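Local structure of universal stress protein (Mycobacterium smegmatis, 5AHW) at residues Q5-G10 and L110-N115; K34-T39 and D85-P90; P95-V100 and A134-T139. The protein binds cyclic AMP as a homodimer of the universal stress protein family, and probably takes part in cyclic-AMP signalling in mycobacteria. All coordinates share one frame; numbering follows the deposited sequence.

Contact 1: residues Q5-G10 and L110-N115; sequences QTVVVG and LLVVGN. With CMP (adenosine-3',5'-cyclic-monophosphate), chain K.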
loop_
_atom_site.group_PDB
_atom_site.type_symbol
_atom_site.label_atom_id
_atom_site.label_comp_id
_atom_site.label_asym_id
_atom_site.label_seq_id
_atom_site.Cartn_x
_atom_site.Cartn_y
_atom_site.Cartn_z
ATOM N N GLN B 5 -10.851 -8.765 -2.486
ATOM C CA GLN B 5 -12.213 -8.763 -3.012
ATOM C C GLN B 5 -12.815 -7.342 -3.056
ATOM O O GLN B 5 -13.693 -7.029 -3.884
ATOM C CB GLN B 5 -13.128 -9.644 -2.122
ATOM C CG GLN B 5 -12.738 -11.126 -1.941
ATOM C CD GLN B 5 -13.887 -11.989 -1.337
ATOM O OE1 GLN B 5 -14.176 -11.906 -0.153
ATOM N NE2 GLN B 5 -14.537 -12.802 -2.168
ATOM N N THR B 6 -12.367 -6.482 -2.156
ATOM C CA THR B 6 -12.989 -5.167 -2.005
ATOM C C THR B 6 -11.941 -4.104 -1.714
ATOM O O THR B 6 -11.307 -4.136 -0.695
ATOM C CB THR B 6 -14.048 -5.196 -0.875
ATOM O OG1 THR B 6 -15.058 -6.180 -1.151
ATOM C CG2 THR B 6 -14.743 -3.846 -0.753
ATOM N N VAL B 7 -11.784 -3.164 -2.621
ATOM C CA VAL B 7 -10.750 -2.150 -2.493
ATOM C C VAL B 7 -11.450 -0.796 -2.362
ATOM O O VAL B 7 -12.354 -0.499 -3.113
ATOM C CB VAL B 7 -9.883 -2.115 -3.723
ATOM C CG1 VAL B 7 -8.848 -1.049 -3.621
ATOM C CG2 VAL B 7 -9.187 -3.451 -3.965
ATOM N N VAL B 8 -11.023 -0.015 -1.396
ATOM C CA VAL B 8 -11.509 1.325 -1.209
ATOM C C VAL B 8 -10.443 2.352 -1.535
ATOM O O VAL B 8 -9.344 2.243 -1.027
ATOM C CB VAL B 8 -11.943 1.542 0.248
ATOM C CG1 VAL B 8 -12.324 3.007 0.448
ATOM C CG2 VAL B 8 -13.205 0.706 0.568
ATOM N N VAL B 9 -10.791 3.337 -2.362
ATOM C CA VAL B 9 -9.884 4.400 -2.734
ATOM C C VAL B 9 -10.514 5.730 -2.452
ATOM O O VAL B 9 -11.686 5.953 -2.724
ATOM C CB VAL B 9 -9.351 4.303 -4.195
ATOM C CG1 VAL B 9 -10.442 4.422 -5.287
ATOM C CG2 VAL B 9 -8.231 5.341 -4.432
ATOM N N GLY B 10 -9.718 6.611 -1.852
ATOM C CA GLY B 10 -10.129 7.964 -1.505
ATOM C C GLY B 10 -9.604 8.936 -2.516
ATOM O O GLY B 10 -8.433 8.884 -2.866
ATOM N N LEU B 110 -8.501 -3.812 1.201
ATOM C CA LEU B 110 -7.459 -2.823 0.984
ATOM C C LEU B 110 -8.032 -1.409 0.859
ATOM O O LEU B 110 -9.058 -1.169 0.220
ATOM C CB LEU B 110 -6.702 -3.173 -0.296
ATOM C CG LEU B 110 -5.623 -2.199 -0.790
ATOM C CD1 LEU B 110 -4.410 -2.337 0.100
ATOM C CD2 LEU B 110 -5.261 -2.442 -2.247
ATOM N N LEU B 111 -7.311 -0.481 1.433
ATOM C CA LEU B 111 -7.630 0.914 1.356
ATOM C C LEU B 111 -6.482 1.662 0.663
ATOM O O LEU B 111 -5.335 1.501 1.028
ATOM C CB LEU B 111 -7.774 1.353 2.809
ATOM C CG LEU B 111 -8.152 2.758 3.139
ATOM C CD1 LEU B 111 -9.190 3.359 2.183
ATOM C CD2 LEU B 111 -8.675 2.615 4.542
ATOM N N VAL B 112 -6.778 2.454 -0.360
ATOM C CA VAL B 112 -5.775 3.111 -1.130
ATOM C C VAL B 112 -5.885 4.636 -0.984
ATOM O O VAL B 112 -6.965 5.245 -1.115
ATOM C CB VAL B 112 -5.967 2.731 -2.595
ATOM C CG1 VAL B 112 -4.870 3.319 -3.489
ATOM C CG2 VAL B 112 -5.963 1.221 -2.723
ATOM N N VAL B 113 -4.741 5.265 -0.723
ATOM C CA VAL B 113 -4.586 6.696 -0.679
ATOM C C VAL B 113 -3.300 7.119 -1.407
ATOM O O VAL B 113 -2.377 6.336 -1.558
ATOM C CB VAL B 113 -4.568 7.217 0.801
ATOM C CG1 VAL B 113 -5.900 7.002 1.511
ATOM C CG2 VAL B 113 -3.512 6.552 1.631
ATOM N N GLY B 114 -3.245 8.343 -1.905
ATOM C CA GLY B 114 -1.970 8.981 -2.290
ATOM C C GLY B 114 -1.207 9.448 -1.085
ATOM O O GLY B 114 -1.661 9.261 0.061
ATOM N N ASN B 115 -0.077 10.109 -1.337
ATOM C CA ASN B 115 0.915 10.385 -0.328
ATOM C C ASN B 115 1.082 11.829 -0.017
ATOM O O ASN B 115 2.013 12.211 0.680
ATOM C CB ASN B 115 2.265 9.814 -0.817
ATOM C CG ASN B 115 2.914 10.629 -1.942
ATOM O OD1 ASN B 115 2.272 11.357 -2.731
ATOM N ND2 ASN B 115 4.214 10.485 -2.049
HETATM P P CMP K . -3.358 12.426 -2.845
HETATM O O1P CMP K . -2.493 11.836 -3.954
HETATM O O2P CMP K . -3.850 13.743 -3.229
HETATM O "O5'" CMP K . -2.691 12.401 -1.414
HETATM C "C5'" CMP K . -3.396 12.450 -0.149
HETATM C "C4'" CMP K . -4.565 11.514 -0.277
HETATM O "O4'" CMP K . -5.476 11.580 0.806
HETATM C "C3'" CMP K . -5.415 11.770 -1.464
HETATM O "O3'" CMP K . -4.656 11.473 -2.627
HETATM C "C2'" CMP K . -6.648 10.904 -1.172
HETATM O "O2'" CMP K . -6.446 9.506 -1.421
HETATM C "C1'" CMP K . -6.758 11.142 0.343
HETATM N N9 CMP K . -7.761 12.217 0.536
HETATM C C8 CMP K . -7.525 13.520 0.778
HETATM N N7 CMP K . -8.672 14.215 0.823
HETATM C C5 CMP K . -9.651 13.364 0.630
HETATM C C6 CMP K . -11.124 13.420 0.596
HETATM N N6 CMP K . -11.736 14.581 0.784
HETATM N N1 CMP K . -11.808 12.292 0.364
HETATM C C2 CMP K . -11.211 11.111 0.170
HETATM N N3 CMP K . -9.867 10.978 0.171
HETATM C C4 CMP K . -9.062 12.048 0.399
#

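Contact 2: residues K34-T39 and D85-P90; sequences KLIIAT and DIEERP. With CMP (adenosine-3',5'-cyclic-monophosphate), chain K.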
loop_
_atom_site.group_PDB
_atom_site.type_symbol
_atom_site.label_atom_id
_atom_site.label_comp_id
_atom_site.label_asym_id
_atom_site.label_seq_id
_atom_site.Cartn_x
_atom_site.Cartn_y
_atom_site.Cartn_z
ATOM N N LYS B 34 -14.320 -5.667 -6.334
ATOM C CA LYS B 34 -15.136 -4.481 -6.288
ATOM C C LYS B 34 -14.229 -3.286 -5.900
ATOM O O LYS B 34 -13.515 -3.358 -4.900
ATOM C CB LYS B 34 -16.223 -4.685 -5.246
ATOM C CG LYS B 34 -17.199 -3.535 -5.114
ATOM C CD LYS B 34 -18.430 -3.959 -4.303
ATOM C CE LYS B 34 -19.260 -2.736 -3.889
ATOM N NZ LYS B 34 -20.696 -3.052 -3.569
ATOM N N LEU B 35 -14.278 -2.220 -6.693
ATOM C CA LEU B 35 -13.731 -0.958 -6.301
ATOM C C LEU B 35 -14.790 0.067 -5.787
ATOM O O LEU B 35 -15.820 0.334 -6.455
ATOM C CB LEU B 35 -13.022 -0.350 -7.455
ATOM C CG LEU B 35 -12.311 0.961 -7.172
ATOM C CD1 LEU B 35 -11.081 0.761 -6.343
ATOM C CD2 LEU B 35 -11.895 1.592 -8.498
ATOM N N ILE B 36 -14.497 0.654 -4.628
ATOM C CA ILE B 36 -15.344 1.680 -4.023
ATOM C C ILE B 36 -14.532 2.979 -4.042
ATOM O O ILE B 36 -13.469 3.073 -3.431
ATOM C CB ILE B 36 -15.793 1.254 -2.615
ATOM C CG1 ILE B 36 -16.636 -0.027 -2.691
ATOM C CG2 ILE B 36 -16.674 2.324 -1.968
ATOM C CD1 ILE B 36 -17.062 -0.624 -1.358
ATOM N N ILE B 37 -15.003 3.957 -4.801
ATOM C CA ILE B 37 -14.361 5.252 -4.810
ATOM C C ILE B 37 -15.102 6.128 -3.806
ATOM O O ILE B 37 -16.326 6.327 -3.919
ATOM C CB ILE B 37 -14.407 5.887 -6.224
ATOM C CG1 ILE B 37 -13.874 4.912 -7.286
ATOM C CG2 ILE B 37 -13.640 7.224 -6.256
ATOM C CD1 ILE B 37 -13.877 5.443 -8.712
ATOM N N ALA B 38 -14.374 6.668 -2.842
ATOM C CA ALA B 38 -14.955 7.519 -1.813
ATOM C C ALA B 38 -14.405 8.951 -1.825
ATOM O O ALA B 38 -13.209 9.173 -2.022
ATOM C CB ALA B 38 -14.751 6.884 -0.437
ATOM N N THR B 39 -15.288 9.918 -1.646
ATOM C CA THR B 39 -14.898 11.294 -1.540
ATOM C C THR B 39 -15.568 11.854 -0.290
ATOM O O THR B 39 -16.840 11.877 -0.161
ATOM C CB THR B 39 -15.341 12.118 -2.752
ATOM O OG1 THR B 39 -14.664 11.653 -3.913
ATOM C CG2 THR B 39 -15.017 13.579 -2.569
ATOM N N ASP B 85 -16.157 -3.389 -11.744
ATOM C CA ASP B 85 -17.142 -3.326 -10.692
ATOM C C ASP B 85 -16.864 -2.124 -9.736
ATOM O O ASP B 85 -16.201 -2.283 -8.722
ATOM C CB ASP B 85 -17.101 -4.630 -9.931
ATOM C CG ASP B 85 -18.101 -4.664 -8.812
ATOM O OD1 ASP B 85 -18.910 -3.724 -8.751
ATOM O OD2 ASP B 85 -18.080 -5.627 -8.014
ATOM N N ILE B 86 -17.426 -0.954 -10.053
ATOM C CA ILE B 86 -17.111 0.325 -9.389
ATOM C C ILE B 86 -18.334 0.956 -8.746
ATOM O O ILE B 86 -19.398 1.070 -9.351
ATOM C CB ILE B 86 -16.553 1.323 -10.412
ATOM C CG1 ILE B 86 -15.357 0.701 -11.137
ATOM C CG2 ILE B 86 -16.177 2.634 -9.749
ATOM C CD1 ILE B 86 -15.014 1.390 -12.434
ATOM N N GLU B 87 -18.166 1.401 -7.513
ATOM C CA GLU B 87 -19.247 1.959 -6.733
ATOM C C GLU B 87 -18.747 3.339 -6.343
ATOM O O GLU B 87 -17.563 3.460 -6.038
ATOM C CB GLU B 87 -19.425 1.072 -5.531
ATOM C CG GLU B 87 -20.600 1.379 -4.622
ATOM C CD GLU B 87 -20.764 0.346 -3.494
ATOM O OE1 GLU B 87 -21.269 -0.753 -3.806
ATOM O OE2 GLU B 87 -20.382 0.634 -2.305
ATOM N N GLU B 88 -19.580 4.386 -6.411
ATOM C CA GLU B 88 -19.148 5.733 -5.935
ATOM C C GLU B 88 -19.819 6.021 -4.559
ATOM O O GLU B 88 -21.040 5.749 -4.399
ATOM C CB GLU B 88 -19.546 6.799 -6.943
ATOM C CG GLU B 88 -19.099 6.610 -8.373
ATOM C CD GLU B 88 -19.767 7.590 -9.312
ATOM O OE1 GLU B 88 -20.446 8.489 -8.833
ATOM O OE2 GLU B 88 -19.654 7.500 -10.540
ATOM N N ARG B 89 -19.059 6.502 -3.569
ATOM C CA ARG B 89 -19.615 6.839 -2.242
ATOM C C ARG B 89 -19.282 8.279 -1.813
ATOM O O ARG B 89 -18.178 8.515 -1.351
ATOM C CB ARG B 89 -19.049 5.923 -1.159
ATOM C CG ARG B 89 -19.175 4.437 -1.399
ATOM C CD ARG B 89 -20.592 3.935 -1.275
ATOM N NE ARG B 89 -21.047 4.341 0.042
ATOM C CZ ARG B 89 -21.071 3.579 1.133
ATOM N NH1 ARG B 89 -20.783 2.277 1.078
ATOM N NH2 ARG B 89 -21.433 4.157 2.280
ATOM N N PRO B 90 -20.209 9.231 -1.982
ATOM C CA PRO B 90 -20.031 10.550 -1.398
ATOM C C PRO B 90 -20.204 10.408 0.087
ATOM O O PRO B 90 -21.205 9.952 0.483
ATOM C CB PRO B 90 -21.202 11.360 -1.962
ATOM C CG PRO B 90 -22.183 10.347 -2.440
ATOM C CD PRO B 90 -21.458 9.104 -2.743
HETATM P P CMP K . -3.358 12.426 -2.845
HETATM O O1P CMP K . -2.493 11.836 -3.954
HETATM O O2P CMP K . -3.850 13.743 -3.229
HETATM O "O5'" CMP K . -2.691 12.401 -1.414
HETATM C "C5'" CMP K . -3.396 12.450 -0.149
HETATM C "C4'" CMP K . -4.565 11.514 -0.277
HETATM O "O4'" CMP K . -5.476 11.580 0.806
HETATM C "C3'" CMP K . -5.415 11.770 -1.464
HETATM O "O3'" CMP K . -4.656 11.473 -2.627
HETATM C "C2'" CMP K . -6.648 10.904 -1.172
HETATM O "O2'" CMP K . -6.446 9.506 -1.421
HETATM C "C1'" CMP K . -6.758 11.142 0.343
HETATM N N9 CMP K . -7.761 12.217 0.536
HETATM C C8 CMP K . -7.525 13.520 0.778
HETATM N N7 CMP K . -8.672 14.215 0.823
HETATM C C5 CMP K . -9.651 13.364 0.630
HETATM C C6 CMP K . -11.124 13.420 0.596
HETATM N N6 CMP K . -11.736 14.581 0.784
HETATM N N1 CMP K . -11.808 12.292 0.364
HETATM C C2 CMP K . -11.211 11.111 0.170
HETATM N N3 CMP K . -9.867 10.978 0.171
HETATM C C4 CMP K . -9.062 12.048 0.399
#

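Contact 3: residues P95-V100 and A134-T139; sequences PVDALV and ARRSKT. With CMP (adenosine-3',5'-cyclic-monophosphate), chain K; SO4 (sulfate ion), chain L.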
loop_
_atom_site.group_PDB
_atom_site.type_symbol
_atom_site.label_atom_id
_atom_site.label_comp_id
_atom_site.label_asym_id
_atom_site.label_seq_id
_atom_site.Cartn_x
_atom_site.Cartn_y
_atom_site.Cartn_z
ATOM N N PRO B 95 -11.810 13.467 5.989
ATOM C CA PRO B 95 -11.331 12.420 5.164
ATOM C C PRO B 95 -10.900 11.179 5.945
ATOM O O PRO B 95 -11.206 10.039 5.488
ATOM C CB PRO B 95 -10.120 13.040 4.443
ATOM C CG PRO B 95 -10.297 14.499 4.570
ATOM C CD PRO B 95 -11.189 14.770 5.710
ATOM N N VAL B 96 -10.137 11.354 7.033
ATOM C CA VAL B 96 -9.589 10.172 7.700
ATOM C C VAL B 96 -10.701 9.225 8.246
ATOM O O VAL B 96 -10.749 7.955 8.000
ATOM C CB VAL B 96 -8.594 10.569 8.824
ATOM C CG1 VAL B 96 -8.114 9.322 9.549
ATOM C CG2 VAL B 96 -7.409 11.280 8.212
ATOM N N ASP B 97 -11.580 9.861 8.997
ATOM C CA ASP B 97 -12.770 9.224 9.554
ATOM C C ASP B 97 -13.567 8.574 8.424
ATOM O O ASP B 97 -13.989 7.432 8.521
ATOM C CB ASP B 97 -13.701 10.294 10.247
ATOM C CG ASP B 97 -13.143 10.851 11.646
ATOM O OD1 ASP B 97 -12.205 10.283 12.263
ATOM O OD2 ASP B 97 -13.716 11.843 12.154
ATOM N N ALA B 98 -13.842 9.311 7.359
ATOM C CA ALA B 98 -14.721 8.739 6.352
ATOM C C ALA B 98 -14.095 7.490 5.716
ATOM O O ALA B 98 -14.781 6.488 5.546
ATOM C CB ALA B 98 -15.064 9.785 5.284
ATOM N N LEU B 99 -12.787 7.506 5.441
ATOM C CA LEU B 99 -12.136 6.378 4.741
ATOM C C LEU B 99 -11.988 5.164 5.668
ATOM O O LEU B 99 -12.357 4.042 5.287
ATOM C CB LEU B 99 -10.780 6.751 4.157
ATOM C CG LEU B 99 -10.874 7.760 3.036
ATOM C CD1 LEU B 99 -9.522 8.380 2.698
ATOM C CD2 LEU B 99 -11.428 7.120 1.789
ATOM N N VAL B 100 -11.559 5.385 6.903
ATOM C CA VAL B 100 -11.427 4.269 7.858
ATOM C C VAL B 100 -12.735 3.664 8.228
ATOM O O VAL B 100 -12.911 2.429 8.240
ATOM C CB VAL B 100 -10.668 4.689 9.091
ATOM C CG1 VAL B 100 -10.573 3.537 10.050
ATOM C CG2 VAL B 100 -9.248 5.095 8.657
ATOM N N ALA B 134 -3.072 5.382 7.646
ATOM C CA ALA B 134 -2.162 4.240 7.864
ATOM C C ALA B 134 -2.186 3.908 9.328
ATOM O O ALA B 134 -2.242 2.733 9.690
ATOM C CB ALA B 134 -0.721 4.593 7.401
ATOM N N ARG B 135 -2.172 4.923 10.221
ATOM C CA ARG B 135 -2.101 4.532 11.597
ATOM C C ARG B 135 -3.394 3.940 12.092
ATOM O O ARG B 135 -3.377 3.124 13.018
ATOM C CB ARG B 135 -1.647 5.642 12.534
ATOM C CG ARG B 135 -0.183 6.108 12.403
ATOM C CD ARG B 135 0.194 7.049 13.527
ATOM N NE ARG B 135 -0.431 8.289 13.183
ATOM C CZ ARG B 135 0.167 9.230 12.445
ATOM N NH1 ARG B 135 1.454 9.145 12.137
ATOM N NH2 ARG B 135 -0.495 10.267 12.077
ATOM N N ARG B 136 -4.518 4.333 11.514
ATOM C CA ARG B 136 -5.823 3.982 12.087
ATOM C C ARG B 136 -6.475 2.757 11.429
ATOM O O ARG B 136 -7.329 2.145 12.006
ATOM C CB ARG B 136 -6.768 5.182 12.105
ATOM C CG ARG B 136 -6.311 6.304 13.062
ATOM C CD ARG B 136 -7.311 7.468 13.108
ATOM N NE ARG B 136 -6.704 8.681 13.679
ATOM C CZ ARG B 136 -7.146 9.900 13.515
ATOM N NH1 ARG B 136 -8.265 10.110 12.863
ATOM N NH2 ARG B 136 -6.528 10.928 14.111
ATOM N N SER B 137 -6.050 2.412 10.240
ATOM C CA SER B 137 -6.664 1.332 9.487
ATOM C C SER B 137 -6.502 -0.017 10.160
ATOM O O SER B 137 -5.500 -0.301 10.789
ATOM C CB SER B 137 -6.063 1.363 8.079
ATOM O OG SER B 137 -6.747 0.469 7.240
ATOM N N LYS B 138 -7.487 -0.868 10.008
ATOM C CA LYS B 138 -7.387 -2.252 10.446
ATOM C C LYS B 138 -7.276 -3.125 9.212
ATOM O O LYS B 138 -7.484 -4.283 9.327
ATOM C CB LYS B 138 -8.656 -2.698 11.298
ATOM C CG LYS B 138 -8.884 -1.808 12.577
ATOM C CD LYS B 138 -9.926 -2.302 13.598
ATOM C CE LYS B 138 -11.258 -2.719 12.969
ATOM N NZ LYS B 138 -12.404 -2.773 13.972
ATOM N N THR B 139 -7.059 -2.565 8.032
ATOM C CA THR B 139 -6.779 -3.344 6.862
ATOM C C THR B 139 -5.416 -2.955 6.192
ATOM O O THR B 139 -4.708 -2.063 6.621
ATOM C CB THR B 139 -7.881 -3.149 5.828
ATOM O OG1 THR B 139 -7.783 -1.819 5.316
ATOM C CG2 THR B 139 -9.143 -3.184 6.461
HETATM P P CMP K . -3.358 12.426 -2.845
HETATM O O1P CMP K . -2.493 11.836 -3.954
HETATM O O2P CMP K . -3.850 13.743 -3.229
HETATM O "O5'" CMP K . -2.691 12.401 -1.414
HETATM C "C5'" CMP K . -3.396 12.450 -0.149
HETATM C "C4'" CMP K . -4.565 11.514 -0.277
HETATM O "O4'" CMP K . -5.476 11.580 0.806
HETATM C "C3'" CMP K . -5.415 11.770 -1.464
HETATM O "O3'" CMP K . -4.656 11.473 -2.627
HETATM C "C2'" CMP K . -6.648 10.904 -1.172
HETATM O "O2'" CMP K . -6.446 9.506 -1.421
HETATM C "C1'" CMP K . -6.758 11.142 0.343
HETATM N N9 CMP K . -7.761 12.217 0.536
HETATM C C8 CMP K . -7.525 13.520 0.778
HETATM N N7 CMP K . -8.672 14.215 0.823
HETATM C C5 CMP K . -9.651 13.364 0.630
HETATM C C6 CMP K . -11.124 13.420 0.596
HETATM N N6 CMP K . -11.736 14.581 0.784
HETATM N N1 CMP K . -11.808 12.292 0.364
HETATM C C2 CMP K . -11.211 11.111 0.170
HETATM N N3 CMP K . -9.867 10.978 0.171
HETATM C C4 CMP K . -9.062 12.048 0.399
HETATM S S SO4 L . -3.606 9.312 15.345
HETATM O O1 SO4 L . -4.719 8.334 15.654
HETATM O O2 SO4 L . -3.320 9.150 13.852
HETATM O O3 SO4 L . -2.442 8.920 16.176
HETATM O O4 SO4 L . -4.037 10.698 15.287
HETATM O O HOH W 1 -10.716 8.167 12.244
#

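Contact 1: residues Q5-G10 and L110-N115
Val8 lies alongside Leu111, both side chains pointing the same way, and its CG1 comes within 3.6 Å of Leu111 CD1. The same CD1 also touches the backbone O of Val8. On the face that carries Val7, Val9, Leu110 and Val112, the overlap is angled instead: Val7 and Val112 cross with CG1 of Val7 3.8 Å from CG2 of Val112, because Val7 CG1 stands anti to its backbone N (chi1 178°). Val9 CG2 meets Val112 CB at 3.9 Å, while helix 15-31 covers this face through Val21 and Ala24.

The side chains pair in this way because the strands run parallel at 4.6 Å between axes, in the centre of the five-stranded Rossmann-like sheet. Val8 uses both its backbone groups toward this one strand, its N to Leu110 O at 2.8 Å and its O to Val112 N at 2.7 Å, the first nearly straight at 173°. Gly10 N to Val112 O continues the pattern at 3.2 Å, whereas the first bond, from Leu110 N to Thr6 O, is weak.

At the C-terminal ends the strands separate and cyclic AMP enters. Its ribose O2' donates to Gly10 O at 2.5 Å and receives a weak bond from Gly114 N. Backbone groups of both strands thus read one ribose hydroxyl, and the absence of side chains on the two glycines lets the nucleotide lie directly against the main chain.

Contact 2: residues K34-T39 and D85-P90
Backbone hydrogen bonds between Leu35, Ile37 and Thr39 on one strand and Asp85, Glu87 and Arg89 on the other hold the contact in a parallel register. Ile37 shows the pattern: its N donates to Glu87 O at 2.9 Å and its O accepts from Arg89 N at 2.8 Å. The last bond, Thr39 N to Arg89 O, is longer at 3.2 Å, and its donor sits 28° from the carbonyl plane.

Apolar contacts occur on both faces. On one, the side chains of Ile37 and Ile86 cross at an angle, with Ile37 CD1 3.8 Å from Ile86 CG2; on the other, Ile36 CG2 lies beside Arg89 CG, and Leu102 of helix 95-105 packs on both residues.

Charged contacts join the face of Ile36 and Arg89. The extended Lys34 chain crosses Glu87 and forms a salt bridge from NZ to OE1, though the position of OE1 is doubtful. Glu87 OE2 lies in the plane of the Arg89 guanidinium, at its edge, in a long ion pair of 3.8 Å to NH1.

If the modelled OE1 is right, Lys34 of the inner strand and Arg89 of its own outer strand would flank Glu87 and could favour its charged form, while the inner strand runs past the nucleotide, with Ala38 O 3.5 Å from C2 of the adenine.

Contact 3: residues P95-V100 and A134-T139
Val96 meets Arg136 at about a right angle, where helix 95-105 packs against the C-terminal end of helix 129-136 in the Rossmann-like alpha/beta fold of universal stress proteins. Val96 CG1, anti to its backbone N (chi1 176°), comes within 3.4 Å of Arg136 NH1, obliquely to the guanidinium plane. One turn further on, Val100 also points at the other segment; its CG1 lies 4.0 Å from Arg136 O, where helix 129-136 is ending, and its CG2 faces the beta carbon of the same arginine.

The Arg136 side chain runs extended from CG to NE, which takes its guanidinium from Val100, near the CB, out to Val96 and toward Asp97. The carboxylate and guanidinium planes are 35° apart, and the ion pair from Asp97 OD1 to Arg136 NH1 is long. A water closes the gap, donating to OD1 at 2.6 Å and accepting from NH1.

Along the guanidinium edge on the NE and NH2 side, a sulfate ion, probably from the crystallisation liquor, is gripped twice: Arg136 NE donates to O1 at 2.8 Å and NH2 to O4. Arg135 brings a third bond, from NE to O2, so two consecutive arginines converge on one anion, and its charge probably helps to balance theirs. On the nucleotide side of helix 95-105, Pro95 and Leu99 touch the adenine ring system of cyclic AMP.

Beyond the helix end the chain folds into an ST turn, in which Ser137 OG accepts from Thr139 N at 3.2 Å with an N-H...O angle of 161°.

In the fold
From the N terminus, strand 6-10 opens contact 1, and its partner 110-115 is reached only after 99 intervening residues. Contact 2 opens and closes within that span, pairing 34-39 with 85-90. Because strands 6-10 and 34-41 are neighbours, the two contacts share one sheet, joined where Val9 O probably accepts from Ala38 N. Contact 3 opens at 95-100, before contact 1 has closed, and closes at 134-139 after it; contacts 1 and 3 therefore cross, while 2 and 3 follow in series. Leu99 of contact 3 packs on Gly10 and Ala38, tying helix 95-105 to both strand pairs around the cyclic AMP that all three contacts touch.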